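Local coordinates for protein glutamate--LysW ligase ArgX (Sulfolobus tokodaii, PDB 3VPB) that probably catalyses the ATP- and magnesium-dependent joining of glutamate's amino group to the gamma-carboxyl of LysW's C-terminal glutamate in arginine biosynthesis, at residues R175-I180 / S210-D215; E184-C189 / E220-A225; R192-P195 / R200-V203; I238-H241 / G245-V248. All coordinates share one frame; numbering follows the deposited sequence.

Contact 1 (R175-I180 / S210-D215); sequences RDIRCI and SNIEVD. With ADP (adenosine-5'-diphosphate), chain L; GLU (glutamic acid), chain M; SO4 (sulfate ion), chain P.
Ile-177 and Ile-212 have their CA atoms 8.7 Å apart, too far for direct backbone pairing, because strand 185-193 runs between strands 175-182 and 208-211; the meeting is left to side chains. Ile-212 points inward and divides its branches between two partners. Its CD1 meets CG2 of Ile-177 at 3.9 Å, an arm set by a first torsion of 58° that places CG1 between the backbone N and the carbonyl carbon. Its CG2 rests 3.8 Å from NH1 of Arg-175, whose chain runs extended from CG to NE and ends in a salt bridge with Glu-240. A branched aliphatic residue suits this place because it can touch an apolar neighbour and an arginine at once.

Asp-176 and Arg-178 reach into the ATP-grasp active site instead. Asp-176 OD1 accepts a hydrogen bond from the ribose O3' of ADP at 2.6 Å and also pairs with Arg-192. Arg-178, bent at its second and third torsions, gives NH2 to O4 of the sulfate at 2.7 Å near the guanidinium plane, while its NH1 lies 3.6 Å from CG of the bound glutamate. Putting a leucine here would probably strip the sulfate, Asp-237 and Glu-56 of the LysW chain of a positive partner.

In the sheet, strand 175-182 bonds to strand 185-193 along one side, where the Cys-179 to Cys-189 disulfide adds a covalent tie, and to strand 233-241 along the other; Ile-177 also packs on Tyr-246 of strand 245-252.

Contact 2 (E184-C189 / E220-A225); sequences EELLGC and ETVVKA
Peptide groups are the flat elements here, and two successive ones meet Val-223: the carbonyl oxygen of Glu-184 lies 3.8 Å from CG1 of Val-223, while the other methyl of that valine, CG2, approaches the backbone N of Leu-186 at 4.1 Å. Val-223 thus rests its two methyls on the backbone where the turn enters strand 185-193. Glu-184 has a positive phi (64°), as befits a residue in a tight turn, and its carboxylate reaches on to a weak hydrogen bond with Ser-227.

Two residues on, in the strand, the packing becomes apolar. Leu-186 points at the helix, and its CD1 meets CG1 of Val-222 at 3.9 Å, the two side chains crossing at about a right angle. Leucine fits because its CG stands anti to the backbone N (chi1 179°), which directs CD1 to Val-222; valine fits the helix side because its short branches keep the helix close to the sheet. Leu-186 CB also lies 4.3 Å from CG2 of Val-223, so consecutive valines hold the leucine at its base and at its end.

Leu-187 and Gly-188 form a classic beta bulge opposite Ile-180. Around the contact, helix 216-229 lies against one face of the antiparallel sheet of the ATP-grasp domain: Val-222 continues onto Cys-179 of strand 175-182 and onto Ile-236 and Ile-238 of strand 233-241, and Cys-189 packs against Leu-218 of the same helix.

Contact 3 (R192-P195 / R200-V203); sequences RNIP and RANV. With GLU (glutamic acid), chain M; ADP (adenosine-5'-diphosphate), chain L; SO4 (sulfate ion), chain P.
The substrate and nucleotide pocket of this ATP-grasp ligase is lined by the end of strand 185-193 and the loop that returns beside it, with Arg-192 packed against Ala-201 and Val-203. The aliphatic part of the arginine does the packing: CB lies 3.4 Å from the carbonyl O of Ala-201, and CD lies 3.9 Å from CG2 of Val-203, the two side chains crossing at about a right angle. A bend at the third torsion (-67°) turns the guanidinium into the pocket, where NH2 donates to O of the bound glutamate at 2.9 Å. That same oxygen takes the backbone N of Val-203 at 2.8 Å, so two donors, one from each segment, grip one carboxylate oxygen. Arginine suits the place because its NH1 can also serve Asp-176 and Asp-237.

Asn-202 faces the phosphates. Its ND2 gives a fairly straight bond to O2B of ADP at 3.0 Å and a weak one to the sulfate, a small amide bridging two anions without adding charge. Ala-201 has only a methyl, which fits between strand and ribose, and its backbone N makes a weak bond to O2' of ADP. Arg-200 pairs with Glu-198 and with Glu-151 of the second subunit. Behind the loop, Ile-194 sets CG1 3.8 Å from CB of Ala-201 and CG2 3.8 Å from the buried carbonyl O of Arg-200, an oxygen without a polar partner.

Contact 4 (I238-H241 / G245-V248); sequences ILEH and GYVV. With ADP (adenosine-5'-diphosphate), chain L.
Tyr-246 and Glu-240 lie side by side across a beta hairpin, pointing the same way, with carboxylate and ring planes only 14° apart. They form an antiparallel non-hydrogen-bonded pair, and CG of Glu-240 comes 3.9 Å from CE1 of the ring. With CG of Tyr-246 anti to its carbonyl carbon (chi1 -62°), the ring also meets Ile-238 on the diagonal, whose CG2 comes obliquely to CD1 at 3.7 Å. The tyrosine suits this place because its ring packs on aliphatic carbon while its OH hydrogen-bonds Asp-215; the carboxylate beside it is held by Arg-175 and Lys-173. A serine in place of the tyrosine would probably leave Asp-215 without that hydrogen bond and open a gap beside Ile-238 and Glu-240.

On the other face, His-241 and Val-247 meet diagonally, CB to CG2 at 3.9 Å, while Leu-239 turns toward the nucleotide and places CD1 3.8 Å from C6 of the adenine of ADP, an apolar surface for a flat base. The imidazole's ND1 accepts from the backbone N of Asn-243 and of Lys-244, tying down the turn. Gly-245 has a positive phi, which favours glycine.

Four backbone bonds join the strands. Leu-239 and Val-247 exchange a pair, N to O both ways at 2.9 Å. Nearer the turn, Gly-245 N reaches His-241 O, and His-241 N meets Gly-245 O at 2.8 Å in a nearly straight bond of 174°.

In the fold
All four contacts fall within the ATP-grasp domain and reach one antiparallel sheet, ordered 208-211, 185-193, 175-182, 233-241, 245-252. Along the chain, contacts 1 and 2 interleave, contact 3 lies within the span of both, and contact 4 follows them all. Centre to centre, contact 1 is about 11 Å from contacts 2 and 4 and about 12 Å from contact 3, whereas contacts 2 and 3, at opposite parts of strand 185-193, are about 21 Å apart. Contacts 1, 3 and 4 touch ADP, and the first two also touch the bound glutamate and sulfate. Contact 2 instead packs helix 216-229 against the sheet; the same sheet carries the nucleotide and glutamate sites.

Contact 1 (R175-I180 / S210-D215)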
# COMPACT_ATOMS: atom_id res chain seq x y z
N ARG B 175 14.09 -15.65 26.45
CA ARG B 175 14.41 -16.42 25.24
C ARG B 175 13.15 -17.07 24.71
O ARG B 175 12.14 -17.13 25.39
CB ARG B 175 15.41 -17.54 25.56
CG ARG B 175 14.71 -18.64 26.37
CD ARG B 175 15.64 -19.53 27.07
NE ARG B 175 14.94 -20.71 27.61
CZ ARG B 175 15.58 -21.73 28.17
NH1 ARG B 175 16.90 -21.69 28.22
NH2 ARG B 175 14.92 -22.79 28.66
N ASP B 176 13.21 -17.56 23.48
CA ASP B 176 12.26 -18.58 23.08
C ASP B 176 13.01 -19.80 22.55
O ASP B 176 14.25 -19.81 22.52
CB ASP B 176 11.16 -18.03 22.16
CG ASP B 176 11.63 -17.74 20.75
OD1 ASP B 176 10.75 -17.41 19.93
OD2 ASP B 176 12.86 -17.87 20.45
N ILE B 177 12.29 -20.86 22.23
CA ILE B 177 12.93 -22.07 21.76
C ILE B 177 12.60 -22.27 20.29
O ILE B 177 11.46 -22.11 19.87
CB ILE B 177 12.48 -23.26 22.60
CG1 ILE B 177 12.94 -23.05 24.07
CG2 ILE B 177 13.05 -24.57 22.05
CD1 ILE B 177 12.25 -24.06 25.05
N ARG B 178 13.62 -22.57 19.50
CA ARG B 178 13.46 -22.86 18.09
C ARG B 178 13.91 -24.31 17.87
O ARG B 178 15.03 -24.68 18.23
CB ARG B 178 14.31 -21.86 17.30
CG ARG B 178 14.65 -22.26 15.86
CD ARG B 178 13.41 -22.62 15.05
NE ARG B 178 12.55 -21.49 14.73
CZ ARG B 178 12.76 -20.64 13.72
NH1 ARG B 178 13.83 -20.78 12.93
NH2 ARG B 178 11.91 -19.65 13.49
N CYS B 179 13.03 -25.13 17.30
CA CYS B 179 13.35 -26.50 16.88
C CYS B 179 13.18 -26.64 15.37
O CYS B 179 12.49 -25.81 14.73
CB CYS B 179 12.43 -27.48 17.60
SG CYS B 179 12.48 -27.23 19.41
N ILE B 180 13.77 -27.70 14.82
CA ILE B 180 13.63 -28.03 13.41
C ILE B 180 13.27 -29.51 13.36
O ILE B 180 13.80 -30.31 14.14
CB ILE B 180 14.93 -27.79 12.63
CG1 ILE B 180 15.18 -26.28 12.50
CG2 ILE B 180 14.84 -28.43 11.20
CD1 ILE B 180 16.39 -25.86 11.65
N SER B 210 21.90 -20.10 21.79
CA SER B 210 22.61 -20.93 22.75
C SER B 210 21.92 -22.28 22.84
O SER B 210 20.74 -22.40 22.50
CB SER B 210 22.69 -20.27 24.14
OG SER B 210 21.42 -20.20 24.74
N ASN B 211 22.65 -23.28 23.30
CA ASN B 211 22.08 -24.63 23.39
C ASN B 211 21.20 -24.86 24.62
O ASN B 211 21.31 -24.13 25.62
CB ASN B 211 23.17 -25.71 23.25
CG ASN B 211 24.16 -25.69 24.40
OD1 ASN B 211 24.65 -24.63 24.80
ND2 ASN B 211 24.46 -26.88 24.93
N ILE B 212 20.32 -25.87 24.55
CA ILE B 212 19.47 -26.27 25.68
C ILE B 212 19.44 -27.79 25.82
O ILE B 212 19.76 -28.51 24.89
CB ILE B 212 17.98 -25.78 25.55
CG1 ILE B 212 17.34 -26.30 24.26
CG2 ILE B 212 17.91 -24.26 25.64
CD1 ILE B 212 15.78 -26.26 24.23
N GLU B 213 19.02 -28.25 26.99
CA GLU B 213 18.68 -29.66 27.14
C GLU B 213 17.28 -29.86 26.59
O GLU B 213 16.36 -29.11 26.93
CB GLU B 213 18.73 -30.06 28.61
CG GLU B 213 18.68 -31.59 28.80
CD GLU B 213 19.48 -32.06 30.00
OE1 GLU B 213 19.82 -31.22 30.86
OE2 GLU B 213 19.77 -33.28 30.09
N VAL B 214 17.12 -30.87 25.74
CA VAL B 214 15.82 -31.19 25.20
C VAL B 214 15.22 -32.32 26.01
O VAL B 214 15.68 -33.47 25.94
CB VAL B 214 15.88 -31.56 23.71
CG1 VAL B 214 14.47 -31.66 23.14
CG2 VAL B 214 16.72 -30.55 22.93
N ASP B 215 14.20 -32.01 26.80
CA ASP B 215 13.54 -33.02 27.61
C ASP B 215 12.40 -33.67 26.84
O ASP B 215 12.02 -33.19 25.75
CB ASP B 215 13.03 -32.43 28.95
CG ASP B 215 12.03 -31.28 28.75
OD1 ASP B 215 11.08 -31.40 27.95
OD2 ASP B 215 12.19 -30.25 29.46
PB ADP L . 7.52 -14.25 13.54
O1B ADP L . 6.91 -15.17 12.54
O2B ADP L . 8.83 -14.71 14.15
O3B ADP L . 7.56 -12.80 13.15
PA ADP L . 6.54 -14.85 16.21
O1A ADP L . 5.08 -15.04 16.62
O2A ADP L . 7.56 -15.96 16.24
O3A ADP L . 6.44 -14.20 14.74
O5' ADP L . 7.08 -13.63 17.11
C5' ADP L . 8.42 -13.15 17.06
C4' ADP L . 8.97 -13.01 18.47
O4' ADP L . 8.06 -12.22 19.24
C3' ADP L . 9.01 -14.38 19.16
O3' ADP L . 10.27 -15.02 18.94
C2' ADP L . 8.83 -14.02 20.62
O2' ADP L . 10.07 -13.58 21.19
C1' ADP L . 7.92 -12.82 20.54
N9 ADP L . 6.51 -13.21 20.71
C8 ADP L . 5.58 -13.41 19.75
N7 ADP L . 4.41 -13.71 20.33
C5 ADP L . 4.59 -13.69 21.67
C6 ADP L . 3.77 -13.95 22.86
N6 ADP L . 2.47 -14.25 22.72
N1 ADP L . 4.35 -13.79 24.09
C2 ADP L . 5.64 -13.47 24.24
N3 ADP L . 6.45 -13.26 23.18
C4 ADP L . 5.97 -13.37 21.91
N GLU M . 14.12 -16.70 11.10
CA GLU M . 14.80 -17.20 12.33
C GLU M . 15.10 -16.03 13.25
O GLU M . 15.14 -16.24 14.47
CB GLU M . 16.10 -17.94 11.98
CG GLU M . 16.72 -18.68 13.16
CD GLU M . 18.01 -19.42 12.80
OE1 GLU M . 18.81 -18.88 12.00
OE2 GLU M . 18.20 -20.54 13.34
OXT GLU M . 15.34 -14.89 12.79
S SO4 P . 10.81 -16.57 12.27
O1 SO4 P . 9.59 -16.24 11.53
O2 SO4 P . 11.75 -15.47 12.12
O3 SO4 P . 10.59 -16.88 13.70
O4 SO4 P . 11.45 -17.71 11.61

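Contact 2 (E184-C189 / E220-A225)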
# COMPACT_ATOMS: atom_id res chain seq x y z
N GLU B 184 8.96 -35.17 9.91
CA GLU B 184 8.18 -35.24 11.17
C GLU B 184 8.93 -35.88 12.36
O GLU B 184 8.31 -36.35 13.32
CB GLU B 184 6.77 -35.85 10.97
CG GLU B 184 6.01 -35.22 9.81
CD GLU B 184 4.60 -35.75 9.62
OE1 GLU B 184 4.12 -36.59 10.41
OE2 GLU B 184 3.95 -35.31 8.64
N GLU B 185 10.25 -35.89 12.27
CA GLU B 185 11.09 -36.30 13.40
C GLU B 185 11.91 -35.11 13.85
O GLU B 185 12.41 -34.36 13.02
CB GLU B 185 12.04 -37.42 13.01
CG GLU B 185 11.32 -38.70 12.58
CD GLU B 185 12.17 -39.95 12.76
OE1 GLU B 185 11.61 -40.95 13.26
OE2 GLU B 185 13.37 -39.94 12.40
N LEU B 186 12.07 -34.98 15.16
CA LEU B 186 12.87 -33.88 15.70
C LEU B 186 14.34 -33.94 15.29
O LEU B 186 15.01 -34.97 15.49
CB LEU B 186 12.74 -33.85 17.24
CG LEU B 186 13.58 -32.74 17.89
CD1 LEU B 186 13.04 -31.33 17.55
CD2 LEU B 186 13.65 -32.94 19.40
N LEU B 187 14.86 -32.84 14.74
CA LEU B 187 16.28 -32.75 14.42
C LEU B 187 17.06 -32.15 15.60
O LEU B 187 18.16 -32.62 15.96
CB LEU B 187 16.50 -31.92 13.14
CG LEU B 187 17.94 -31.73 12.67
CD1 LEU B 187 18.52 -33.06 12.11
CD2 LEU B 187 18.06 -30.62 11.65
N GLY B 188 16.49 -31.12 16.22
CA GLY B 188 17.16 -30.49 17.34
C GLY B 188 16.45 -29.21 17.72
O GLY B 188 15.53 -28.78 17.01
N CYS B 189 16.90 -28.62 18.83
CA CYS B 189 16.32 -27.38 19.37
C CYS B 189 17.43 -26.53 19.92
O CYS B 189 18.50 -27.02 20.32
CB CYS B 189 15.33 -27.67 20.51
SG CYS B 189 13.87 -28.63 20.14
N GLU B 220 8.04 -34.24 22.55
CA GLU B 220 6.67 -34.71 22.31
C GLU B 220 5.81 -33.59 21.76
O GLU B 220 4.99 -33.80 20.87
CB GLU B 220 6.07 -35.23 23.62
CG GLU B 220 6.68 -36.52 24.10
CD GLU B 220 6.45 -36.81 25.60
OE1 GLU B 220 5.91 -35.96 26.36
OE2 GLU B 220 6.82 -37.93 26.01
N THR B 221 6.01 -32.39 22.31
CA THR B 221 5.27 -31.21 21.86
C THR B 221 5.58 -30.92 20.40
O THR B 221 4.66 -30.78 19.60
CB THR B 221 5.59 -29.98 22.73
OG1 THR B 221 5.26 -30.28 24.09
CG2 THR B 221 4.77 -28.79 22.27
N VAL B 222 6.88 -30.80 20.08
CA VAL B 222 7.31 -30.52 18.71
C VAL B 222 6.80 -31.59 17.74
O VAL B 222 6.22 -31.27 16.70
CB VAL B 222 8.86 -30.40 18.59
CG1 VAL B 222 9.30 -30.23 17.14
CG2 VAL B 222 9.39 -29.26 19.43
N VAL B 223 7.01 -32.86 18.09
CA VAL B 223 6.63 -33.93 17.16
C VAL B 223 5.13 -33.91 16.86
O VAL B 223 4.72 -34.03 15.71
CB VAL B 223 7.17 -35.32 17.60
CG1 VAL B 223 6.61 -36.43 16.71
CG2 VAL B 223 8.72 -35.32 17.51
N LYS B 224 4.32 -33.76 17.90
CA LYS B 224 2.87 -33.72 17.72
C LYS B 224 2.45 -32.53 16.83
O LYS B 224 1.65 -32.68 15.90
CB LYS B 224 2.18 -33.68 19.08
CG LYS B 224 0.65 -33.64 19.01
CD LYS B 224 0.08 -34.95 18.50
CE LYS B 224 -1.32 -34.78 17.90
NZ LYS B 224 -1.71 -36.01 17.12
N ALA B 225 3.03 -31.36 17.11
CA ALA B 225 2.72 -30.13 16.35
C ALA B 225 3.01 -30.28 14.85
O ALA B 225 2.16 -29.98 13.99
CB ALA B 225 3.48 -28.95 16.95

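Contact 3 (R192-P195 / R200-V203)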
# COMPACT_ATOMS: atom_id res chain seq x y z
N ARG B 192 16.89 -19.01 21.46
CA ARG B 192 17.21 -17.69 20.91
C ARG B 192 17.04 -16.69 22.05
O ARG B 192 15.90 -16.46 22.50
CB ARG B 192 16.24 -17.34 19.79
CG ARG B 192 16.38 -18.19 18.55
CD ARG B 192 15.38 -17.81 17.48
NE ARG B 192 14.01 -18.12 17.91
CZ ARG B 192 12.95 -18.12 17.10
NH1 ARG B 192 11.75 -18.43 17.58
NH2 ARG B 192 13.08 -17.81 15.80
N ASN B 193 18.16 -16.12 22.51
CA ASN B 193 18.14 -15.22 23.67
C ASN B 193 17.91 -13.79 23.24
O ASN B 193 18.60 -13.29 22.36
CB ASN B 193 19.43 -15.35 24.47
CG ASN B 193 19.58 -16.75 25.05
OD1 ASN B 193 18.99 -17.07 26.08
ND2 ASN B 193 20.34 -17.61 24.35
N ILE B 194 16.93 -13.15 23.88
CA ILE B 194 16.51 -11.78 23.57
C ILE B 194 17.61 -10.76 23.90
O ILE B 194 18.12 -10.74 25.02
CB ILE B 194 15.16 -11.44 24.31
CG1 ILE B 194 14.08 -12.43 23.85
CG2 ILE B 194 14.77 -9.99 24.05
CD1 ILE B 194 12.84 -12.58 24.77
N PRO B 195 17.95 -9.90 22.93
CA PRO B 195 19.02 -8.93 23.18
C PRO B 195 18.49 -7.70 23.92
O PRO B 195 17.27 -7.50 24.00
CB PRO B 195 19.49 -8.57 21.76
CG PRO B 195 18.21 -8.66 20.92
CD PRO B 195 17.48 -9.86 21.53
N ARG B 200 11.63 -9.21 21.33
CA ARG B 200 11.47 -10.30 20.39
C ARG B 200 12.77 -11.10 20.32
O ARG B 200 13.83 -10.55 20.43
CB ARG B 200 11.10 -9.76 19.01
CG ARG B 200 9.75 -9.02 19.04
CD ARG B 200 9.57 -8.20 17.80
NE ARG B 200 10.57 -7.12 17.73
CZ ARG B 200 10.68 -6.29 16.71
NH1 ARG B 200 9.85 -6.41 15.67
NH2 ARG B 200 11.60 -5.32 16.73
N ALA B 201 12.66 -12.41 20.11
CA ALA B 201 13.82 -13.28 20.19
C ALA B 201 14.49 -13.52 18.86
O ALA B 201 15.58 -14.13 18.82
CB ALA B 201 13.41 -14.65 20.83
N ASN B 202 13.89 -13.05 17.77
CA ASN B 202 14.41 -13.42 16.44
C ASN B 202 15.91 -13.18 16.24
O ASN B 202 16.44 -12.09 16.58
CB ASN B 202 13.64 -12.71 15.32
CG ASN B 202 12.14 -12.90 15.44
OD1 ASN B 202 11.49 -12.34 16.34
ND2 ASN B 202 11.58 -13.67 14.52
N VAL B 203 16.58 -14.18 15.67
CA VAL B 203 18.00 -14.01 15.28
C VAL B 203 18.15 -12.83 14.32
O VAL B 203 19.11 -12.06 14.42
CB VAL B 203 18.60 -15.30 14.67
CG1 VAL B 203 20.02 -15.07 14.24
CG2 VAL B 203 18.59 -16.41 15.69
N GLU M . 14.12 -16.70 11.10
CA GLU M . 14.80 -17.20 12.33
C GLU M . 15.10 -16.03 13.25
O GLU M . 15.14 -16.24 14.47
CB GLU M . 16.10 -17.94 11.98
CG GLU M . 16.72 -18.68 13.16
CD GLU M . 18.01 -19.42 12.80
OE1 GLU M . 18.81 -18.88 12.00
OE2 GLU M . 18.20 -20.54 13.34
OXT GLU M . 15.34 -14.89 12.79
PB ADP L . 7.52 -14.25 13.54
O1B ADP L . 6.91 -15.17 12.54
O2B ADP L . 8.83 -14.71 14.15
O3B ADP L . 7.56 -12.80 13.15
PA ADP L . 6.54 -14.85 16.21
O1A ADP L . 5.08 -15.04 16.62
O2A ADP L . 7.56 -15.96 16.24
O3A ADP L . 6.44 -14.20 14.74
O5' ADP L . 7.08 -13.63 17.11
C5' ADP L . 8.42 -13.15 17.06
C4' ADP L . 8.97 -13.01 18.47
O4' ADP L . 8.06 -12.22 19.24
C3' ADP L . 9.01 -14.38 19.16
O3' ADP L . 10.27 -15.02 18.94
C2' ADP L . 8.83 -14.02 20.62
O2' ADP L . 10.07 -13.58 21.19
C1' ADP L . 7.92 -12.82 20.54
N9 ADP L . 6.51 -13.21 20.71
C8 ADP L . 5.58 -13.41 19.75
N7 ADP L . 4.41 -13.71 20.33
C5 ADP L . 4.59 -13.69 21.67
C6 ADP L . 3.77 -13.95 22.86
N6 ADP L . 2.47 -14.25 22.72
N1 ADP L . 4.35 -13.79 24.09
C2 ADP L . 5.64 -13.47 24.24
N3 ADP L . 6.45 -13.26 23.18
C4 ADP L . 5.97 -13.37 21.91
S SO4 P . 10.81 -16.57 12.27
O1 SO4 P . 9.59 -16.24 11.53
O2 SO4 P . 11.75 -15.47 12.12
O3 SO4 P . 10.59 -16.88 13.70
O4 SO4 P . 11.45 -17.71 11.61

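Contact 4 (I238-H241 / G245-V248)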
# COMPACT_ATOMS: atom_id res chain seq x y z
N ILE B 238 8.70 -22.18 20.13
CA ILE B 238 8.03 -22.50 21.39
C ILE B 238 8.34 -21.47 22.49
O ILE B 238 9.47 -20.98 22.60
CB ILE B 238 8.38 -23.94 21.84
CG1 ILE B 238 7.63 -24.92 20.93
CG2 ILE B 238 8.04 -24.18 23.34
CD1 ILE B 238 8.15 -26.35 20.99
N LEU B 239 7.31 -21.10 23.25
CA LEU B 239 7.42 -20.20 24.38
C LEU B 239 7.25 -20.99 25.66
O LEU B 239 6.58 -22.04 25.68
CB LEU B 239 6.35 -19.10 24.32
CG LEU B 239 6.44 -18.17 23.10
CD1 LEU B 239 5.12 -17.45 22.90
CD2 LEU B 239 7.62 -17.23 23.31
N GLU B 240 7.84 -20.48 26.74
CA GLU B 240 7.79 -21.20 28.04
C GLU B 240 6.95 -20.40 29.01
O GLU B 240 7.31 -19.24 29.34
CB GLU B 240 9.20 -21.40 28.59
CG GLU B 240 10.08 -22.25 27.66
CD GLU B 240 11.56 -22.05 27.91
OE1 GLU B 240 12.12 -21.01 27.48
OE2 GLU B 240 12.18 -22.94 28.52
N HIS B 241 5.81 -20.97 29.39
CA HIS B 241 4.85 -20.31 30.27
C HIS B 241 5.14 -20.74 31.71
O HIS B 241 5.31 -21.94 31.96
CB HIS B 241 3.41 -20.71 29.89
CG HIS B 241 2.36 -19.86 30.55
ND1 HIS B 241 1.96 -20.05 31.86
CD2 HIS B 241 1.64 -18.81 30.09
CE1 HIS B 241 1.02 -19.18 32.16
NE2 HIS B 241 0.82 -18.40 31.11
N GLY B 245 3.98 -24.45 31.01
CA GLY B 245 5.11 -25.06 30.34
C GLY B 245 5.20 -24.68 28.89
O GLY B 245 5.07 -23.50 28.53
N TYR B 246 5.42 -25.68 28.03
CA TYR B 246 5.71 -25.38 26.62
C TYR B 246 4.43 -25.05 25.85
O TYR B 246 3.44 -25.79 25.91
CB TYR B 246 6.44 -26.52 25.93
CG TYR B 246 7.80 -26.84 26.51
CD1 TYR B 246 8.78 -25.85 26.58
CD2 TYR B 246 8.10 -28.12 26.98
CE1 TYR B 246 10.06 -26.12 27.12
CE2 TYR B 246 9.38 -28.41 27.52
CZ TYR B 246 10.34 -27.40 27.57
OH TYR B 246 11.58 -27.65 28.09
N VAL B 247 4.48 -23.94 25.13
CA VAL B 247 3.35 -23.44 24.36
C VAL B 247 3.88 -23.22 22.95
O VAL B 247 4.90 -22.56 22.77
CB VAL B 247 2.85 -22.10 25.00
CG1 VAL B 247 1.69 -21.55 24.24
CG2 VAL B 247 2.41 -22.29 26.44
N VAL B 248 3.19 -23.77 21.95
CA VAL B 248 3.63 -23.58 20.56
C VAL B 248 3.14 -22.23 20.05
O VAL B 248 1.94 -21.93 20.08
CB VAL B 248 3.15 -24.72 19.63
CG1 VAL B 248 3.67 -24.50 18.20
CG2 VAL B 248 3.65 -26.05 20.16
PB ADP L . 7.52 -14.25 13.54
O1B ADP L . 6.91 -15.17 12.54
O2B ADP L . 8.83 -14.71 14.15
O3B ADP L . 7.56 -12.80 13.15
PA ADP L . 6.54 -14.85 16.21
O1A ADP L . 5.08 -15.04 16.62
O2A ADP L . 7.56 -15.96 16.24
O3A ADP L . 6.44 -14.20 14.74
O5' ADP L . 7.08 -13.63 17.11
C5' ADP L . 8.42 -13.15 17.06
C4' ADP L . 8.97 -13.01 18.47
O4' ADP L . 8.06 -12.22 19.24
C3' ADP L . 9.01 -14.38 19.16
O3' ADP L . 10.27 -15.02 18.94
C2' ADP L . 8.83 -14.02 20.62
O2' ADP L . 10.07 -13.58 21.19
C1' ADP L . 7.92 -12.82 20.54
N9 ADP L . 6.51 -13.21 20.71
C8 ADP L . 5.58 -13.41 19.75
N7 ADP L . 4.41 -13.71 20.33
C5 ADP L . 4.59 -13.69 21.67
C6 ADP L . 3.77 -13.95 22.86
N6 ADP L . 2.47 -14.25 22.72
N1 ADP L . 4.35 -13.79 24.09
C2 ADP L . 5.64 -13.47 24.24
N3 ADP L . 6.45 -13.26 23.18
C4 ADP L . 5.97 -13.37 21.91